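Local coordinates for protein putative cathepsin d (PDB 5N7Q) that probably cleaves peptide bonds within proteins as a pepsin-like aspartic endopeptidase of the peptidase A1 family, here held with the inhibitor pepstatin A, at residues Y6-V11 with C93-A98; D15-G20 with Q32-T37; Q153-V158 with G175-D180; G254-L259 with L297-F302. One frame throughout, in Å; residues are numbered along the deposited sequence. Where two conformers were deposited one is given.

Contact 1: residues Y6-V11 with C93-A98; sequences YPEPLV and CRIGSA
The methyl group of Ala98 sits squarely over one face of the Tyr6 ring, its CB 3.6 Å from the ring centroid and only 9° off the ring normal, a clean CH-pi contact. Tyr6 CG lies anti to its carbonyl carbon (chi1 -47°), which swings the ring out along the type II' turn Ile95-Ala98. Ser97 adds its hydroxyl at the ring edge, in the ring plane, with OG 3.5 Å from Tyr6 CD1. Tyr6 and Ala98 are buried and closely packed, and no direct hydrogen bond joins the two segments.

The other half is looser and relies on water. The bent chain of Glu8 crosses Ile95 at about a right angle, bringing Glu8 OE1 to 3.6 Å from Ile95 CG2. A water donates to Glu8 OE1 at 2.8 Å and accepts from Gly96 N at 2.9 Å, so the carboxylate reaches the exposed corner of the turn indirectly.

The phenol OH of Tyr6 is hydrogen-bonded to Leu149 O. Met144 of helix 140-146 packs on both Tyr6 and Ala98, while Val140 of that helix touches Ile95; strand 6-13 itself pairs with strands 17-24 and 170-174.

Contact 2: residues D15-G20 with Q32-T37; sequences DVVYYG and QVIFDT. Unlike the reference sequence in segment 15-20: Val17 (reference Glu).
Gly20 and Val33 form an antiparallel hydrogen-bonded pair: Gly20 N donates to Val33 O and Val33 N to Gly20 O, both at 2.9 Å and both fairly straight. The Phe35 ring turns its edge to Gly20, CE1 4.0 Å from Gly20 O, so close that a CB on residue 20 would be tight against it. Gly20 O also receives a CA-H...O contact from Gln32 CA at 3.4 Å.

Beyond this pair direct bonding gives way; the N-to-C directions of the short strand segments make 121°, well off antiparallel. In the conformer given, Ile34 CG1 runs anti to the backbone N (chi1 -179°) and lies 3.2 Å from Tyr18 O. The same carbonyl takes a weak hydrogen bond from a water that accepts from Phe35 N at 2.8 Å, bridging the two backbones.

These strands, 17-24 and 29-36, make a beta hairpin of the pepsin-like fold, and the second ends at Asp36, predicted to be one of the two active-site aspartates. Asp36 OD1 is hydrogen-bonded to the bound peptide inhibitor, on which Val17 and Ile34 also pack.

In the outer shell, Gly38 N and Ser39 OG hold the two carboxylate oxygens of Asp36. Thr37 OG1 reaches Ala226 O and Thr228 N, on either side of Asp227 in sequence, while Ile34 pairs through its backbone with Gly123 and Leu125.

Contact 3: residues Q153-V158 with G175-D180; sequences QNVFSV and GGIDHD
The backbones of 153-158 and 175-180 meet with their touching parts 58° apart, Val155 lying beside Gly175 and Ser157 beside Ile177. The contact falls at the end of an antiparallel pairing in the pepsin-like fold, where strand 170-174 runs out beside strand 155-160 and its chain continues as a loop. Gly175 N still donates to Val155 O at 2.7 Å, nearly in line with the carbonyl bond though bent at the hydrogen. Gly175 CA adds a CA-H...O contact to Gln153 O at 3.3 Å.

Ile177 is met by three side chains. Val155 crosses it at about a right angle, CG2 standing 3.9 Å from Ile177 CG1. Gln153 comes from the start of its segment: CG, anti to the backbone N (chi1 178°), lies 3.3 Å from Gly175 O, and the bend at chi2 carries the amide across the isoleucine, with NE2 4.0 Å from Ile177 CD1.

Around the contact, strand 322-327 flanks strand 155-160: Phe156 pairs through its backbone with Phe326, and Ser157 packs on Tyr323 and Ile325. The Tyr323 hydroxyl is hydrogen-bonded to Asp178 N, where the loop leaves the strand.

The third side chain on Ile177 is Ser157, whose hydroxyl donates to Gly176 O at 2.8 Å, coming in 18° out of the carbonyl plane, while the same OG lies 3.5 Å from Ile177 CG1.

Contact 4: residues G254-L259 with L297-F302; sequences GGQYLL and LCVSGF
Val299 turns CG1 anti to its backbone N (chi1 168°), which sets that methyl against Gln256 and points CG2 at Leu258. Leu258 CG, anti to its carbonyl carbon (chi1 -56°), sends CD2 back toward the partner strand. As a result Val299 CG1 touches Gln256 CB at 3.7 Å and Val299 CG2 meets Leu258 CD2 at 3.8 Å. The Leu259 side chain instead lies with Cys298 and Ser300, its CD1 3.7 Å from Ser300 CA.

Two backbone bonds hold the segments together. Ser300 N donates to Tyr257 O at 2.9 Å, and Leu259 N reaches Cys298 O at 2.8 Å almost straight.

Leu258 and Val299 are thus an antiparallel non-hydrogen-bonded pair, by which the short strand 258-259 joins strand 295-304 in the C-terminal part of the pepsin-like fold. Cys298 is also disulfide-bonded to Cys261, two residues beyond Leu259.

Water bridges the backbones at both ends. One molecule accepts from Cys298 N and donates to Leu259 O; another accepts from Tyr257 N and donates to both Ser300 O and Phe302 O, the latter at 2.7 Å. Ser300 OG accepts from Phe302 N at 3.3 Å in an ST turn. Asn244 of helix 237-247 is hydrogen-bonded to Ser300 OG and Phe302 O, and Asp241 of the same helix to Tyr257 OH. Gln256 also packs on the bound peptide.

From the N terminus, contact 1 closes a long loop from strand 6-13 to residues 93-98. Contact 2 lies within that loop as a short hairpin closure between strands 17-24 and 29-36. The two touch, Val11 N lying 2.8 Å from Tyr19 O in a probable hydrogen bond. Contact 3 follows in series and closes a smaller loop through strands 155-160 and 170-174; it meets contact 2 where Phe156 CE1 packs 3.7 Å from Thr37 CG2. Contact 4 comes last, tying strand 258-259 to strand 295-304 in the C-terminal part, on the opposite side of the chain's centre from contacts 1 and 3, its centre about 33 Å from each of theirs. No two loops cross.

Contact 1: residues Y6-V11 with C93-A98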
# COMPACT_ATOMS: atom_id res chain seq x y z
N TYR A 6 6.38 13.47 -11.66
CA TYR A 6 7.57 13.02 -10.90
C TYR A 6 7.51 11.50 -10.74
O TYR A 6 6.73 11.01 -9.93
CB TYR A 6 7.68 13.71 -9.52
CG TYR A 6 7.48 15.20 -9.63
CD1 TYR A 6 8.52 16.05 -9.98
CD2 TYR A 6 6.23 15.73 -9.40
CE1 TYR A 6 8.31 17.41 -10.09
CE2 TYR A 6 6.00 17.09 -9.50
CZ TYR A 6 7.03 17.93 -9.83
OH TYR A 6 6.77 19.30 -9.96
N PRO A 7 8.30 10.76 -11.53
CA PRO A 7 8.31 9.30 -11.40
C PRO A 7 9.13 8.85 -10.21
O PRO A 7 10.32 9.20 -10.12
CB PRO A 7 8.91 8.81 -12.73
CG PRO A 7 9.74 9.94 -13.20
CD PRO A 7 9.14 11.19 -12.67
N GLU A 8 8.53 8.09 -9.31
CA GLU A 8 9.21 7.58 -8.16
C GLU A 8 9.43 6.07 -8.33
O GLU A 8 8.47 5.29 -8.30
CB GLU A 8 8.40 7.86 -6.90
CG GLU A 8 8.90 7.16 -5.63
CD GLU A 8 10.22 7.66 -5.09
OE1 GLU A 8 10.77 8.62 -5.66
OE2 GLU A 8 10.70 7.08 -4.07
N PRO A 9 10.68 5.65 -8.55
CA PRO A 9 10.94 4.23 -8.77
C PRO A 9 10.91 3.42 -7.50
O PRO A 9 11.47 3.85 -6.49
CB PRO A 9 12.35 4.22 -9.36
CG PRO A 9 12.99 5.39 -8.71
CD PRO A 9 11.94 6.44 -8.60
N LEU A 10 10.30 2.24 -7.55
CA LEU A 10 10.19 1.32 -6.41
C LEU A 10 11.03 0.06 -6.56
O LEU A 10 11.23 -0.45 -7.67
CB LEU A 10 8.73 0.91 -6.18
CG LEU A 10 7.74 2.06 -6.08
CD1 LEU A 10 6.31 1.51 -6.03
CD2 LEU A 10 8.04 2.91 -4.85
N VAL A 11 11.49 -0.44 -5.42
CA VAL A 11 12.06 -1.77 -5.28
C VAL A 11 10.97 -2.70 -4.74
O VAL A 11 10.20 -2.33 -3.84
CB VAL A 11 13.29 -1.73 -4.34
CG1 VAL A 11 13.71 -3.13 -3.89
CG2 VAL A 11 14.43 -1.02 -5.03
N CYS A 93 11.06 17.97 1.83
CA CYS A 93 10.96 16.55 1.42
C CYS A 93 11.07 16.51 -0.10
O CYS A 93 10.37 17.26 -0.79
CB CYS A 93 9.62 15.96 1.85
SG CYS A 93 9.33 14.24 1.32
N ARG A 94 11.97 15.67 -0.61
CA ARG A 94 12.17 15.54 -2.05
C ARG A 94 11.80 14.17 -2.55
O ARG A 94 12.22 13.15 -2.00
CB ARG A 94 13.64 15.80 -2.42
CG ARG A 94 14.10 17.18 -2.02
CD ARG A 94 15.53 17.43 -2.45
NE ARG A 94 16.07 18.60 -1.78
CZ ARG A 94 16.42 18.64 -0.49
NH1 ARG A 94 16.30 17.57 0.32
NH2 ARG A 94 16.94 19.76 -0.00
N ILE A 95 11.03 14.18 -3.64
CA ILE A 95 10.66 12.99 -4.41
C ILE A 95 11.03 13.29 -5.86
O ILE A 95 10.49 14.22 -6.47
CB ILE A 95 9.16 12.71 -4.34
CG1 ILE A 95 8.74 12.38 -2.90
CG2 ILE A 95 8.78 11.60 -5.32
CD1 ILE A 95 7.24 12.32 -2.69
N GLY A 96 12.02 12.57 -6.38
CA GLY A 96 12.59 12.90 -7.68
C GLY A 96 13.00 14.36 -7.70
O GLY A 96 13.69 14.81 -6.77
N SER A 97 12.57 15.11 -8.71
CA SER A 97 12.90 16.53 -8.82
C SER A 97 11.89 17.44 -8.10
O SER A 97 12.01 18.66 -8.15
CB SER A 97 13.04 16.93 -10.30
OG SER A 97 11.79 16.90 -10.93
N ALA A 98 10.90 16.86 -7.42
CA ALA A 98 9.95 17.64 -6.65
C ALA A 98 10.57 18.04 -5.32
O ALA A 98 11.09 17.18 -4.63
CB ALA A 98 8.66 16.87 -6.40
O HOH W 1 13.13 10.08 -5.38

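Contact 2: residues D15-G20 with Q32-T37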
# COMPACT_ATOMS: atom_id res chain seq x y z
N ASP A 15 7.66 -9.59 -3.47
CA ASP A 15 6.22 -9.32 -3.73
C ASP A 15 5.45 -8.95 -2.45
O ASP A 15 4.22 -8.87 -2.49
CB ASP A 15 5.53 -10.53 -4.44
CG ASP A 15 5.51 -10.43 -5.94
OD1 ASP A 15 6.07 -9.49 -6.52
OD2 ASP A 15 4.87 -11.33 -6.57
N VAL A 16 6.13 -8.68 -1.34
CA VAL A 16 5.42 -8.36 -0.08
C VAL A 16 5.46 -6.90 0.29
O VAL A 16 4.50 -6.39 0.87
CB VAL A 16 5.85 -9.22 1.12
CG1 VAL A 16 5.56 -10.67 0.83
CG2 VAL A 16 7.29 -9.05 1.51
N VAL A 17 6.56 -6.20 -0.01
CA VAL A 17 6.62 -4.76 0.20
C VAL A 17 7.36 -4.08 -0.94
O VAL A 17 8.29 -4.65 -1.54
CB VAL A 17 7.30 -4.40 1.55
CG1 VAL A 17 6.49 -4.86 2.76
CG2 VAL A 17 8.68 -4.99 1.65
N TYR A 18 6.96 -2.84 -1.19
CA TYR A 18 7.54 -1.99 -2.21
C TYR A 18 7.97 -0.70 -1.54
O TYR A 18 7.28 -0.19 -0.65
CB TYR A 18 6.52 -1.72 -3.33
CG TYR A 18 6.08 -2.96 -4.07
CD1 TYR A 18 5.14 -3.83 -3.52
CD2 TYR A 18 6.58 -3.24 -5.33
CE1 TYR A 18 4.75 -4.97 -4.21
CE2 TYR A 18 6.18 -4.38 -6.03
CZ TYR A 18 5.27 -5.22 -5.45
OH TYR A 18 4.86 -6.35 -6.13
N TYR A 19 9.14 -0.19 -1.90
CA TYR A 19 9.65 1.02 -1.27
C TYR A 19 10.55 1.78 -2.21
O TYR A 19 11.12 1.21 -3.16
CB TYR A 19 10.39 0.69 0.03
CG TYR A 19 11.36 -0.44 -0.11
CD1 TYR A 19 10.91 -1.76 0.00
CD2 TYR A 19 12.73 -0.23 -0.32
CE1 TYR A 19 11.76 -2.83 -0.12
CE2 TYR A 19 13.60 -1.32 -0.42
CZ TYR A 19 13.09 -2.60 -0.33
OH TYR A 19 13.86 -3.74 -0.41
N GLY A 20 10.64 3.09 -1.97
CA GLY A 20 11.42 3.95 -2.86
C GLY A 20 12.16 5.05 -2.12
O GLY A 20 11.88 5.33 -0.94
N GLN A 32 14.68 5.36 2.49
CA GLN A 32 13.76 4.51 1.73
C GLN A 32 12.46 4.43 2.48
O GLN A 32 12.45 4.21 3.69
CB GLN A 32 14.33 3.11 1.56
CG GLN A 32 15.64 3.10 0.78
CD GLN A 32 15.46 3.40 -0.67
OE1 GLN A 32 14.39 3.18 -1.23
NE2 GLN A 32 16.51 3.92 -1.32
N VAL A 33 11.35 4.58 1.78
CA VAL A 33 10.02 4.53 2.43
C VAL A 33 9.05 3.72 1.62
O VAL A 33 9.15 3.64 0.41
CB VAL A 33 9.42 5.94 2.64
CG1 VAL A 33 10.24 6.71 3.66
CG2 VAL A 33 9.31 6.75 1.36
N ILE A 34 8.10 3.10 2.32
CA ILE A 34 6.97 2.49 1.65
C ILE A 34 5.95 3.60 1.36
O ILE A 34 5.64 4.41 2.25
CB ILE A 34 6.45 1.25 2.42
CG1 ILE A 34 5.27 0.61 1.69
CG2 ILE A 34 6.10 1.56 3.87
CD1 ILE A 34 5.07 -0.84 2.10
N PHE A 35 5.47 3.63 0.12
CA PHE A 35 4.43 4.56 -0.31
C PHE A 35 3.10 3.89 -0.07
O PHE A 35 2.78 2.90 -0.73
CB PHE A 35 4.62 4.95 -1.77
CG PHE A 35 5.80 5.88 -1.97
CD1 PHE A 35 7.09 5.39 -2.01
CD2 PHE A 35 5.63 7.26 -2.04
CE1 PHE A 35 8.18 6.23 -2.13
CE2 PHE A 35 6.72 8.11 -2.19
CZ PHE A 35 8.00 7.60 -2.23
N ASP A 36 2.34 4.41 0.90
CA ASP A 36 1.24 3.68 1.53
C ASP A 36 -0.08 4.44 1.36
O ASP A 36 -0.36 5.39 2.10
CB ASP A 36 1.55 3.48 3.04
CG ASP A 36 0.43 2.85 3.81
OD1 ASP A 36 -0.34 2.12 3.16
OD2 ASP A 36 0.40 3.01 5.04
N THR A 37 -0.92 4.00 0.41
CA THR A 37 -2.23 4.63 0.25
C THR A 37 -3.23 4.33 1.36
O THR A 37 -4.33 4.88 1.33
CB THR A 37 -2.85 4.33 -1.13
OG1 THR A 37 -3.04 2.92 -1.25
CG2 THR A 37 -1.96 4.84 -2.25
O HOH W 2 6.18 1.90 -1.93

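Contact 3: residues Q153-V158 with G175-D180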
# COMPACT_ATOMS: atom_id res chain seq x y z
N GLN A 153 -3.00 18.40 -12.84
CA GLN A 153 -3.23 16.97 -12.87
C GLN A 153 -2.92 16.39 -11.49
O GLN A 153 -1.86 15.79 -11.27
CB GLN A 153 -2.38 16.35 -13.99
CG GLN A 153 -2.44 14.84 -14.16
CD GLN A 153 -3.83 14.27 -14.42
OE1 GLN A 153 -4.83 14.76 -13.89
NE2 GLN A 153 -3.91 13.21 -15.23
N ASN A 154 -3.87 16.55 -10.57
CA ASN A 154 -3.68 16.18 -9.17
C ASN A 154 -4.09 14.72 -8.95
O ASN A 154 -5.06 14.41 -8.24
CB ASN A 154 -4.40 17.12 -8.23
CG ASN A 154 -3.89 18.53 -8.34
OD1 ASN A 154 -2.71 18.80 -8.08
ND2 ASN A 154 -4.75 19.44 -8.78
N VAL A 155 -3.33 13.85 -9.58
CA VAL A 155 -3.47 12.40 -9.46
C VAL A 155 -2.10 11.79 -9.28
O VAL A 155 -1.08 12.40 -9.59
CB VAL A 155 -4.12 11.77 -10.73
CG1 VAL A 155 -5.37 12.54 -11.16
CG2 VAL A 155 -3.12 11.58 -11.87
N PHE A 156 -2.07 10.57 -8.73
CA PHE A 156 -0.87 9.76 -8.78
C PHE A 156 -1.27 8.35 -9.18
O PHE A 156 -2.37 7.89 -8.86
CB PHE A 156 -0.05 9.80 -7.48
CG PHE A 156 -0.77 9.34 -6.26
CD1 PHE A 156 -0.78 7.99 -5.90
CD2 PHE A 156 -1.50 10.23 -5.46
CE1 PHE A 156 -1.45 7.56 -4.78
CE2 PHE A 156 -2.18 9.78 -4.32
CZ PHE A 156 -2.15 8.43 -4.00
N SER A 157 -0.40 7.71 -9.94
CA SER A 157 -0.69 6.41 -10.51
C SER A 157 0.38 5.38 -10.15
O SER A 157 1.57 5.69 -10.20
CB SER A 157 -0.78 6.50 -12.02
OG SER A 157 -1.77 7.44 -12.40
N VAL A 158 -0.04 4.18 -9.76
CA VAL A 158 0.85 3.18 -9.19
C VAL A 158 0.94 1.90 -10.03
O VAL A 158 -0.06 1.27 -10.34
CB VAL A 158 0.43 2.81 -7.74
CG1 VAL A 158 1.40 1.78 -7.18
CG2 VAL A 158 0.33 4.06 -6.85
N GLY A 175 1.45 13.13 -10.36
CA GLY A 175 1.02 14.13 -11.34
C GLY A 175 0.82 13.60 -12.74
O GLY A 175 0.82 14.35 -13.71
N GLY A 176 0.62 12.30 -12.88
CA GLY A 176 0.35 11.76 -14.21
C GLY A 176 -0.18 10.34 -14.20
O GLY A 176 -0.18 9.66 -13.15
N ILE A 177 -0.64 9.91 -15.38
CA ILE A 177 -1.09 8.53 -15.65
C ILE A 177 -0.31 8.07 -16.86
O ILE A 177 -0.40 8.71 -17.89
CB ILE A 177 -2.60 8.48 -15.99
CG1 ILE A 177 -3.47 9.19 -14.95
CG2 ILE A 177 -3.03 7.03 -16.19
CD1 ILE A 177 -4.94 9.35 -15.35
N ASP A 178 0.45 6.97 -16.74
CA ASP A 178 1.33 6.52 -17.83
C ASP A 178 0.64 5.37 -18.55
O ASP A 178 0.58 4.25 -18.02
CB ASP A 178 2.67 6.08 -17.26
CG ASP A 178 3.70 5.78 -18.31
OD1 ASP A 178 3.39 5.73 -19.52
OD2 ASP A 178 4.86 5.61 -17.92
N HIS A 179 0.17 5.62 -19.78
CA HIS A 179 -0.48 4.58 -20.57
C HIS A 179 0.54 3.50 -21.00
O HIS A 179 0.12 2.43 -21.41
CB HIS A 179 -1.20 5.19 -21.79
CG HIS A 179 -2.36 4.38 -22.31
ND1 HIS A 179 -2.36 3.00 -22.34
CD2 HIS A 179 -3.56 4.76 -22.79
CE1 HIS A 179 -3.50 2.57 -22.85
NE2 HIS A 179 -4.25 3.63 -23.13
N ASP A 180 1.85 3.72 -20.84
CA ASP A 180 2.79 2.63 -21.07
C ASP A 180 2.78 1.61 -19.94
O ASP A 180 3.43 0.57 -20.07
CB ASP A 180 4.17 3.17 -21.42
CG ASP A 180 4.20 3.86 -22.80
OD1 ASP A 180 3.42 3.42 -23.69
OD2 ASP A 180 4.97 4.86 -22.94

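Contact 4: residues G254-L259 with L297-F302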
# COMPACT_ATOMS: atom_id res chain seq x y z
N GLY A 254 -1.07 -18.75 12.77
CA GLY A 254 -0.72 -17.55 12.02
C GLY A 254 -1.93 -16.80 11.50
O GLY A 254 -3.05 -17.02 11.97
N GLY A 255 -1.70 -15.91 10.54
CA GLY A 255 -2.75 -15.02 10.04
C GLY A 255 -3.24 -15.31 8.63
O GLY A 255 -4.18 -14.63 8.15
N GLN A 256 -2.60 -16.29 7.98
CA GLN A 256 -2.89 -16.65 6.60
C GLN A 256 -3.22 -18.13 6.38
O GLN A 256 -2.68 -19.07 7.00
CB GLN A 256 -1.72 -16.31 5.65
CG GLN A 256 -1.50 -14.82 5.42
CD GLN A 256 -0.85 -14.16 6.62
OE1 GLN A 256 0.22 -14.58 7.05
NE2 GLN A 256 -1.51 -13.13 7.17
N TYR A 257 -4.07 -18.31 5.40
CA TYR A 257 -4.38 -19.60 4.89
C TYR A 257 -3.25 -20.10 3.98
O TYR A 257 -2.65 -19.32 3.27
CB TYR A 257 -5.70 -19.53 4.15
CG TYR A 257 -6.88 -19.53 5.09
CD1 TYR A 257 -7.37 -20.73 5.58
CD2 TYR A 257 -7.50 -18.35 5.50
CE1 TYR A 257 -8.45 -20.78 6.42
CE2 TYR A 257 -8.61 -18.38 6.35
CZ TYR A 257 -9.05 -19.61 6.82
OH TYR A 257 -10.15 -19.70 7.67
N LEU A 258 -3.01 -21.41 4.02
CA LEU A 258 -1.97 -22.05 3.19
C LEU A 258 -2.60 -22.97 2.17
O LEU A 258 -3.64 -23.62 2.43
CB LEU A 258 -1.02 -22.86 4.05
CG LEU A 258 -0.35 -22.09 5.18
CD1 LEU A 258 0.48 -23.06 6.02
CD2 LEU A 258 0.48 -20.93 4.66
N LEU A 259 -1.94 -23.07 1.02
CA LEU A 259 -2.40 -23.87 -0.11
C LEU A 259 -1.35 -24.93 -0.38
O LEU A 259 -0.15 -24.70 -0.21
CB LEU A 259 -2.58 -22.98 -1.34
CG LEU A 259 -3.73 -21.98 -1.18
CD1 LEU A 259 -3.60 -20.82 -2.13
CD2 LEU A 259 -5.10 -22.65 -1.35
N LEU A 297 6.45 -22.07 1.65
CA LEU A 297 4.98 -22.16 1.75
C LEU A 297 4.33 -21.47 0.57
O LEU A 297 4.92 -20.59 -0.06
CB LEU A 297 4.50 -21.47 3.02
CG LEU A 297 5.12 -21.94 4.34
CD1 LEU A 297 4.62 -21.02 5.44
CD2 LEU A 297 4.86 -23.41 4.62
N CYS A 298 3.10 -21.88 0.30
CA CYS A 298 2.26 -21.21 -0.70
C CYS A 298 1.10 -20.60 0.06
O CYS A 298 0.19 -21.33 0.51
CB CYS A 298 1.81 -22.19 -1.76
SG CYS A 298 3.23 -22.76 -2.73
N VAL A 299 1.14 -19.28 0.19
CA VAL A 299 0.19 -18.55 1.02
C VAL A 299 -0.97 -18.07 0.15
O VAL A 299 -0.78 -17.50 -0.92
CB VAL A 299 0.90 -17.39 1.72
CG1 VAL A 299 -0.08 -16.41 2.36
CG2 VAL A 299 1.88 -17.93 2.74
N SER A 300 -2.19 -18.29 0.62
CA SER A 300 -3.35 -17.73 -0.03
C SER A 300 -3.34 -16.22 0.12
O SER A 300 -3.21 -15.71 1.23
CB SER A 300 -4.61 -18.26 0.62
OG SER A 300 -5.73 -17.55 0.11
N GLY A 301 -3.52 -15.53 -0.98
CA GLY A 301 -3.56 -14.07 -0.97
C GLY A 301 -4.85 -13.46 -0.48
O GLY A 301 -5.05 -12.27 -0.64
N PHE A 302 -5.73 -14.26 0.12
CA PHE A 302 -6.95 -13.77 0.76
C PHE A 302 -6.89 -14.06 2.22
O PHE A 302 -6.91 -15.23 2.62
CB PHE A 302 -8.21 -14.35 0.11
CG PHE A 302 -8.21 -14.23 -1.37
CD1 PHE A 302 -8.55 -13.05 -1.98
CD2 PHE A 302 -7.81 -15.30 -2.15
CE1 PHE A 302 -8.50 -12.94 -3.35
CE2 PHE A 302 -7.76 -15.21 -3.52
CZ PHE A 302 -8.10 -14.00 -4.13
O HOH W 3 -4.53 -16.03 3.68
O HOH W 4 1.95 -24.14 1.58